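Local coordinates for dihydrodipicolinate synthase (PDB 3D0C), which probably catalyses the condensation of pyruvate with aspartate semialdehyde to 4-hydroxy-tetrahydrodipicolinate, the first committed step of lysine biosynthesis, at residues 215-226 with 237-248. The protein carries 1 engineered substitution. Residues are numbered along the deposited sequence; the frame is centred on the assembly and turned at random.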
ATOM      1  N   LEU A 215      -9.961  12.482 -15.721  1.00 17.69           N
ATOM      2  CA  LEU A 215     -11.101  12.917 -16.518  1.00 19.60           C
ATOM      3  C   LEU A 215     -10.704  13.072 -17.985  1.00 17.95           C
ATOM      4  O   LEU A 215     -11.527  12.898 -18.882  1.00 17.19           O
ATOM      5  CB  LEU A 215     -11.640  14.250 -15.991  1.00 22.89           C
ATOM      6  CG  LEU A 215     -12.770  14.892 -16.807  1.00 25.17           C
ATOM      7  CD1 LEU A 215     -13.939  13.927 -16.923  1.00 26.17           C
ATOM      8  CD2 LEU A 215     -13.210  16.185 -16.136  1.00 27.80           C
ATOM      9  N   VAL A 216      -9.442  13.395 -18.228  1.00 19.12           N
ATOM     10  CA  VAL A 216      -8.970  13.568 -19.594  1.00 21.07           C
ATOM     11  C   VAL A 216      -9.139  12.313 -20.460  1.00 22.80           C
ATOM     12  O   VAL A 216      -9.048  12.398 -21.684  1.00 22.48           O
ATOM     13  CB  VAL A 216      -7.491  14.012 -19.628  1.00 22.58           C
ATOM     14  CG1 VAL A 216      -7.375  15.473 -19.202  1.00 21.98           C
ATOM     15  CG2 VAL A 216      -6.653  13.124 -18.722  1.00 22.63           C
ATOM     16  N   ASN A 217      -9.384  11.158 -19.837  1.00 22.33           N
ATOM     17  CA  ASN A 217      -9.574   9.906 -20.585  1.00 21.97           C
ATOM     18  C   ASN A 217     -10.991   9.829 -21.144  1.00 23.59           C
ATOM     19  O   ASN A 217     -11.301   8.949 -21.955  1.00 21.96           O
ATOM     20  CB  ASN A 217      -9.362   8.675 -19.683  1.00 21.94           C
ATOM     21  CG  ASN A 217      -7.920   8.499 -19.246  1.00 25.85           C
ATOM     22  OD1 ASN A 217      -7.041   8.198 -20.057  1.00 20.38           O
ATOM     23  ND2 ASN A 217      -7.670   8.682 -17.952  1.00 24.07           N
ATOM     24  N   VAL A 218     -11.846  10.753 -20.715  1.00 22.25           N
ATOM     25  CA  VAL A 218     -13.241  10.748 -21.137  1.00 23.11           C
ATOM     26  C   VAL A 218     -13.711  12.076 -21.724  1.00 24.76           C
ATOM     27  O   VAL A 218     -14.300  12.109 -22.807  1.00 23.86           O
ATOM     28  CB  VAL A 218     -14.144  10.405 -19.947  1.00 26.25           C
ATOM     29  CG1 VAL A 218     -15.537  10.042 -20.432  1.00 28.19           C
ATOM     30  CG2 VAL A 218     -13.528   9.280 -19.147  1.00 27.22           C
ATOM     31  N   PHE A 219     -13.461  13.162 -20.999  1.00 22.61           N
ATOM     32  CA  PHE A 219     -13.857  14.501 -21.435  1.00 25.61           C
ATOM     33  C   PHE A 219     -12.676  15.455 -21.307  1.00 24.06           C
ATOM     34  O   PHE A 219     -12.716  16.406 -20.528  1.00 23.64           O
ATOM     35  CB  PHE A 219     -15.020  15.018 -20.574  1.00 28.70           C
ATOM     36  CG  PHE A 219     -16.341  14.381 -20.890  1.00 36.12           C
ATOM     37  CD1 PHE A 219     -17.027  14.711 -22.056  1.00 39.12           C
ATOM     38  CD2 PHE A 219     -16.901  13.451 -20.025  1.00 38.02           C
ATOM     39  CE1 PHE A 219     -18.253  14.119 -22.353  1.00 42.09           C
ATOM     40  CE2 PHE A 219     -18.126  12.854 -20.312  1.00 41.33           C
ATOM     41  CZ  PHE A 219     -18.803  13.189 -21.479  1.00 41.38           C
ATOM     42  N   PRO A 220     -11.607  15.221 -22.080  1.00 24.84           N
ATOM     43  CA  PRO A 220     -10.426  16.089 -22.015  1.00 25.18           C
ATOM     44  C   PRO A 220     -10.705  17.579 -22.232  1.00 26.46           C
ATOM     45  O   PRO A 220     -10.007  18.430 -21.672  1.00 23.72           O
ATOM     46  CB  PRO A 220      -9.519  15.512 -23.097  1.00 24.65           C
ATOM     47  CG  PRO A 220     -10.499  15.013 -24.113  1.00 25.66           C
ATOM     48  CD  PRO A 220     -11.520  14.310 -23.236  1.00 24.69           C
ATOM     49  N   GLN A 221     -11.711  17.893 -23.049  1.00 25.99           N
ATOM     50  CA  GLN A 221     -12.045  19.292 -23.332  1.00 26.79           C
ATOM     51  C   GLN A 221     -12.453  20.053 -22.064  1.00 24.57           C
ATOM     52  O   GLN A 221     -12.194  21.249 -21.951  1.00 23.64           O
ATOM     53  CB  GLN A 221     -13.161  19.387 -24.392  1.00 31.20           C
ATOM     54  CG  GLN A 221     -12.846  18.640 -25.706  1.00 36.34           C
ATOM     55  CD  GLN A 221     -13.797  18.986 -26.860  1.00 40.67           C
ATOM     56  OE1 GLN A 221     -15.022  18.992 -26.701  1.00 42.35           O
ATOM     57  NE2 GLN A 221     -13.226  19.258 -28.034  1.00 39.51           N
ATOM     58  N   LYS A 222     -13.085  19.366 -21.114  1.00 24.92           N
ATOM     59  CA  LYS A 222     -13.484  20.014 -19.864  1.00 24.28           C
ATOM     60  C   LYS A 222     -12.241  20.286 -19.015  1.00 24.17           C
ATOM     61  O   LYS A 222     -12.079  21.371 -18.448  1.00 22.61           O
ATOM     62  CB  LYS A 222     -14.458  19.132 -19.081  1.00 26.52           C
ATOM     63  CG  LYS A 222     -15.836  18.994 -19.721  1.00 30.12           C
ATOM     64  CD  LYS A 222     -16.757  18.148 -18.853  1.00 33.41           C
ATOM     65  CE  LYS A 222     -18.113  17.931 -19.507  1.00 37.29           C
ATOM     66  NZ  LYS A 222     -18.884  19.194 -19.690  1.00 38.67           N
ATOM     67  N   SER A 223     -11.369  19.285 -18.930  1.00 22.07           N
ATOM     68  CA  SER A 223     -10.134  19.403 -18.170  1.00 19.34           C
ATOM     69  C   SER A 223      -9.280  20.532 -18.725  1.00 20.06           C
ATOM     70  O   SER A 223      -8.679  21.295 -17.965  1.00 19.84           O
ATOM     71  CB  SER A 223      -9.341  18.092 -18.239  1.00 18.42           C
ATOM     72  OG  SER A 223     -10.071  17.029 -17.656  1.00 18.07           O
ATOM     73  N   PHE A 224      -9.215  20.632 -20.051  1.00 20.25           N
ATOM     74  CA  PHE A 224      -8.419  21.680 -20.679  1.00 22.49           C
ATOM     75  C   PHE A 224      -9.089  23.042 -20.579  1.00 21.09           C
ATOM     76  O   PHE A 224      -8.414  24.067 -20.635  1.00 19.64           O
ATOM     77  CB  PHE A 224      -8.119  21.333 -22.139  1.00 24.92           C
ATOM     78  CG  PHE A 224      -6.856  20.538 -22.317  1.00 30.41           C
ATOM     79  CD1 PHE A 224      -5.612  21.145 -22.172  1.00 33.11           C
ATOM     80  CD2 PHE A 224      -6.912  19.176 -22.585  1.00 31.59           C
ATOM     81  CE1 PHE A 224      -4.438  20.401 -22.294  1.00 35.20           C
ATOM     82  CE2 PHE A 224      -5.750  18.424 -22.708  1.00 34.05           C
ATOM     83  CZ  PHE A 224      -4.511  19.037 -22.562  1.00 34.64           C
ATOM     84  N   ALA A 225     -10.412  23.049 -20.443  1.00 20.43           N
ATOM     85  CA  ALA A 225     -11.140  24.308 -20.291  1.00 20.44           C
ATOM     86  C   ALA A 225     -10.746  24.872 -18.921  1.00 22.54           C
ATOM     87  O   ALA A 225     -10.551  26.082 -18.752  1.00 22.09           O
ATOM     88  CB  ALA A 225     -12.641  24.064 -20.358  1.00 20.01           C
ATOM     89  N   LEU A 226     -10.614  23.977 -17.946  1.00 21.89           N
ATOM     90  CA  LEU A 226     -10.219  24.380 -16.601  1.00 23.52           C
ATOM     91  C   LEU A 226      -8.775  24.872 -16.606  1.00 22.30           C
ATOM     92  O   LEU A 226      -8.458  25.883 -15.977  1.00 20.99           O
ATOM     93  CB  LEU A 226     -10.361  23.207 -15.621  1.00 24.44           C
ATOM     94  CG  LEU A 226      -9.896  23.508 -14.192  1.00 27.10           C
ATOM     95  CD1 LEU A 226     -10.695  24.678 -13.646  1.00 29.18           C
ATOM     96  CD2 LEU A 226     -10.071  22.283 -13.309  1.00 27.92           C
ATOM     97  N   LYS A 237     -14.870  31.739 -14.983  1.00 26.44           N
ATOM     98  CA  LYS A 237     -14.825  30.523 -15.778  1.00 26.50           C
ATOM     99  C   LYS A 237     -14.230  29.371 -14.954  1.00 24.58           C
ATOM    100  O   LYS A 237     -14.672  28.224 -15.058  1.00 22.67           O
ATOM    101  CB  LYS A 237     -14.004  30.755 -17.051  1.00 28.49           C
ATOM    102  CG  LYS A 237     -13.989  29.560 -17.991  1.00 34.79           C
ATOM    103  CD  LYS A 237     -15.402  29.164 -18.405  1.00 41.50           C
ATOM    104  CE  LYS A 237     -15.420  27.858 -19.190  1.00 45.35           C
ATOM    105  NZ  LYS A 237     -14.661  27.946 -20.465  1.00 46.27           N
ATOM    106  N   ILE A 238     -13.231  29.684 -14.135  1.00 24.04           N
ATOM    107  CA  ILE A 238     -12.592  28.677 -13.293  1.00 23.91           C
ATOM    108  C   ILE A 238     -13.644  27.963 -12.448  1.00 23.82           C
ATOM    109  O   ILE A 238     -13.749  26.733 -12.459  1.00 22.20           O
ATOM    110  CB  ILE A 238     -11.552  29.326 -12.360  1.00 26.09           C
ATOM    111  CG1 ILE A 238     -10.359  29.827 -13.176  1.00 27.74           C
ATOM    112  CG2 ILE A 238     -11.117  28.330 -11.298  1.00 26.22           C
ATOM    113  CD1 ILE A 238      -9.328  30.607 -12.363  1.00 28.86           C
ATOM    114  N   TRP A 239     -14.427  28.751 -11.717  1.00 23.48           N
ATOM    115  CA  TRP A 239     -15.481  28.222 -10.864  1.00 25.25           C
ATOM    116  C   TRP A 239     -16.576  27.504 -11.657  1.00 22.78           C
ATOM    117  O   TRP A 239     -17.123  26.510 -11.187  1.00 21.15           O
ATOM    118  CB  TRP A 239     -16.108  29.352 -10.037  1.00 29.67           C
ATOM    119  CG  TRP A 239     -15.190  29.950  -9.010  1.00 37.43           C
ATOM    120  CD1 TRP A 239     -15.160  31.255  -8.600  1.00 40.42           C
ATOM    121  CD2 TRP A 239     -14.189  29.266  -8.240  1.00 40.04           C
ATOM    122  NE1 TRP A 239     -14.205  31.426  -7.624  1.00 42.25           N
ATOM    123  CE2 TRP A 239     -13.596  30.221  -7.382  1.00 42.80           C
ATOM    124  CE3 TRP A 239     -13.742  27.940  -8.186  1.00 40.78           C
ATOM    125  CZ2 TRP A 239     -12.573  29.893  -6.487  1.00 44.46           C
ATOM    126  CZ3 TRP A 239     -12.727  27.614  -7.297  1.00 46.38           C
ATOM    127  CH2 TRP A 239     -12.156  28.586  -6.457  1.00 46.87           C
ATOM    128  N   ASP A 240     -16.913  28.003 -12.844  1.00 24.52           N
ATOM    129  CA  ASP A 240     -17.950  27.353 -13.654  1.00 23.43           C
ATOM    130  C   ASP A 240     -17.505  25.958 -14.123  1.00 22.46           C
ATOM    131  O   ASP A 240     -18.269  24.997 -14.024  1.00 21.23           O
ATOM    132  CB  ASP A 240     -18.303  28.211 -14.877  1.00 26.81           C
ATOM    133  CG  ASP A 240     -19.216  29.386 -14.538  1.00 30.82           C
ATOM    134  OD1 ASP A 240     -19.797  29.430 -13.426  1.00 31.59           O
ATOM    135  OD2 ASP A 240     -19.359  30.276 -15.399  1.00 34.28           O
ATOM    136  N   VAL A 241     -16.281  25.846 -14.638  1.00 21.86           N
ATOM    137  CA  VAL A 241     -15.797  24.543 -15.111  1.00 23.20           C
ATOM    138  C   VAL A 241     -15.655  23.605 -13.925  1.00 23.69           C
ATOM    139  O   VAL A 241     -15.969  22.414 -14.018  1.00 21.50           O
ATOM    140  CB  VAL A 241     -14.425  24.639 -15.824  1.00 25.16           C
ATOM    141  CG1 VAL A 241     -13.998  23.253 -16.335  1.00 21.18           C
ATOM    142  CG2 VAL A 241     -14.510  25.618 -16.984  1.00 26.74           C
ATOM    143  N   TRP A 242     -15.188  24.168 -12.814  1.00 22.57           N
ATOM    144  CA  TRP A 242     -14.989  23.443 -11.565  1.00 25.77           C
ATOM    145  C   TRP A 242     -16.288  22.796 -11.095  1.00 24.72           C
ATOM    146  O   TRP A 242     -16.321  21.600 -10.804  1.00 21.30           O
ATOM    147  CB  TRP A 242     -14.465  24.412 -10.498  1.00 30.05           C
ATOM    148  CG  TRP A 242     -14.396  23.865  -9.112  1.00 37.35           C
ATOM    149  CD1 TRP A 242     -13.492  22.967  -8.620  1.00 38.80           C
ATOM    150  CD2 TRP A 242     -15.254  24.207  -8.022  1.00 39.10           C
ATOM    151  NE1 TRP A 242     -13.733  22.733  -7.289  1.00 40.24           N
ATOM    152  CE2 TRP A 242     -14.810  23.483  -6.895  1.00 42.26           C
ATOM    153  CE3 TRP A 242     -16.356  25.061  -7.886  1.00 43.70           C
ATOM    154  CZ2 TRP A 242     -15.430  23.585  -5.648  1.00 45.62           C
ATOM    155  CZ3 TRP A 242     -16.973  25.161  -6.644  1.00 48.60           C
ATOM    156  CH2 TRP A 242     -16.507  24.427  -5.543  1.00 48.36           C
ATOM    157  N   GLU A 243     -17.356  23.588 -11.015  1.00 22.21           N
ATOM    158  CA  GLU A 243     -18.657  23.076 -10.585  1.00 24.01           C
ATOM    159  C   GLU A 243     -19.154  21.987 -11.526  1.00 21.94           C
ATOM    160  O   GLU A 243     -19.878  21.076 -11.115  1.00 19.22           O
ATOM    161  CB  GLU A 243     -19.721  24.177 -10.589  1.00 28.21           C
ATOM    162  CG  GLU A 243     -19.386  25.416  -9.812  1.00 34.88           C
ATOM    163  CD  GLU A 243     -20.548  26.383  -9.804  1.00 37.74           C
ATOM    164  OE1 GLU A 243     -21.064  26.701 -10.896  1.00 37.80           O
ATOM    165  OE2 GLU A 243     -20.945  26.819  -8.707  1.00 39.27           O
ATOM    166  N   ASP A 244     -18.773  22.107 -12.793  1.00 21.73           N
ATOM    167  CA  ASP A 244     -19.193  21.169 -13.829  1.00 26.33           C
ATOM    168  C   ASP A 244     -18.531  19.793 -13.742  1.00 23.51           C
ATOM    169  O   ASP A 244     -19.162  18.784 -14.062  1.00 23.48           O
ATOM    170  CB  ASP A 244     -18.931  21.783 -15.212  1.00 27.30           C
ATOM    171  CG  ASP A 244     -19.545  20.970 -16.345  1.00 32.64           C
ATOM    172  OD1 ASP A 244     -20.768  20.714 -16.300  1.00 31.56           O
ATOM    173  OD2 ASP A 244     -18.808  20.597 -17.286  1.00 34.18           O
ATOM    174  N   VAL A 245     -17.276  19.742 -13.302  1.00 22.87           N
ATOM    175  CA  VAL A 245     -16.563  18.466 -13.216  1.00 22.90           C
ATOM    176  C   VAL A 245     -16.509  17.840 -11.823  1.00 23.24           C
ATOM    177  O   VAL A 245     -16.255  16.636 -11.687  1.00 23.46           O
ATOM    178  CB  VAL A 245     -15.119  18.604 -13.735  1.00 25.28           C
ATOM    179  CG1 VAL A 245     -15.129  19.064 -15.181  1.00 25.47           C
ATOM    180  CG2 VAL A 245     -14.340  19.578 -12.862  1.00 24.80           C
ATOM    181  N   VAL A 246     -16.747  18.641 -10.790  1.00 24.13           N
ATOM    182  CA  VAL A 246     -16.719  18.132  -9.421  1.00 22.88           C
ATOM    183  C   VAL A 246     -17.589  16.885  -9.230  1.00 22.53           C
ATOM    184  O   VAL A 246     -17.174  15.930  -8.568  1.00 20.88           O
ATOM    185  CB  VAL A 246     -17.143  19.224  -8.413  1.00 23.47           C
ATOM    186  CG1 VAL A 246     -17.498  18.598  -7.071  1.00 25.39           C
ATOM    187  CG2 VAL A 246     -15.996  20.218  -8.222  1.00 25.11           C
ATOM    188  N   PRO A 247     -18.803  16.869  -9.812  1.00 21.66           N
ATOM    189  CA  PRO A 247     -19.700  15.711  -9.679  1.00 23.58           C
ATOM    190  C   PRO A 247     -19.044  14.398 -10.120  1.00 22.22           C
ATOM    191  O   PRO A 247     -19.311  13.338  -9.550  1.00 21.34           O
ATOM    192  CB  PRO A 247     -20.883  16.090 -10.568  1.00 24.90           C
ATOM    193  CG  PRO A 247     -20.921  17.592 -10.435  1.00 25.47           C
ATOM    194  CD  PRO A 247     -19.456  17.940 -10.589  1.00 23.17           C
ATOM    195  N   PHE A 248     -18.196  14.483 -11.141  1.00 20.52           N
ATOM    196  CA  PHE A 248     -17.480  13.322 -11.678  1.00 23.43           C
ATOM    197  C   PHE A 248     -16.420  12.870 -10.671  1.00 19.97           C
ATOM    198  O   PHE A 248     -16.298  11.685 -10.356  1.00 18.47           O
ATOM    199  CB  PHE A 248     -16.802  13.697 -13.002  1.00 26.69           C
ATOM    200  CG  PHE A 248     -16.180  12.527 -13.732  1.00 34.38           C
ATOM    201  CD1 PHE A 248     -16.959  11.679 -14.516  1.00 37.61           C
ATOM    202  CD2 PHE A 248     -14.812  12.274 -13.635  1.00 36.08           C
ATOM    203  CE1 PHE A 248     -16.386  10.600 -15.194  1.00 40.13           C
ATOM    204  CE2 PHE A 248     -14.231  11.198 -14.309  1.00 38.97           C
ATOM    205  CZ  PHE A 248     -15.020  10.362 -15.088  1.00 39.37           C
TER
HETATM  206  O   HOH W   1     -11.891  27.499 -20.153  1.00 29.69           O
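Lys222 and Asp244 form the one direct hydrogen bond between 215-226 and 237-248, a salt bridge with NZ of Lys222 2.8 Å from OD2 of Asp244. The ammonium approaches the syn lone pair of that oxygen; a bend at the end of an otherwise extended chain (chi4 -64°) turns NZ onto it. OD1 of Asp244 is hydrogen-bonded elsewhere, and Lys222 also makes a cation-pi contact with Trp300, whose NE1 bonds to Asp244 O. With an alanine here in place of Lys222, OD2 of Asp244 would probably lose its charged mate, and CG1 of Val245 the CD methylene beside it. Nearer the turn between the helices, a water accepts from Lys237 NZ at 2.8 Å; its link to Ala225 O is modelled too short and stays doubtful. Lys222 O, already taken by Leu226 N within its own helix, meets CG1 of Val241 at 3.4 Å, and the same methyl lies 3.7 Å from CB of Leu226. At the other end Leu215 splits its methyls: CD2 packs on CG1 of Val245 at 3.6 Å, while CD1 makes a CH-pi contact over one face of the Phe248 ring. The axes of 220-226 and 237-248 approach to 9.4 Å and run at 147°, roughly antiparallel; helices 220-232 and 235-257 thus form a helical hairpin following the last strand of the TIM barrel and leading into the C-terminal helices of this DapA-family enzyme.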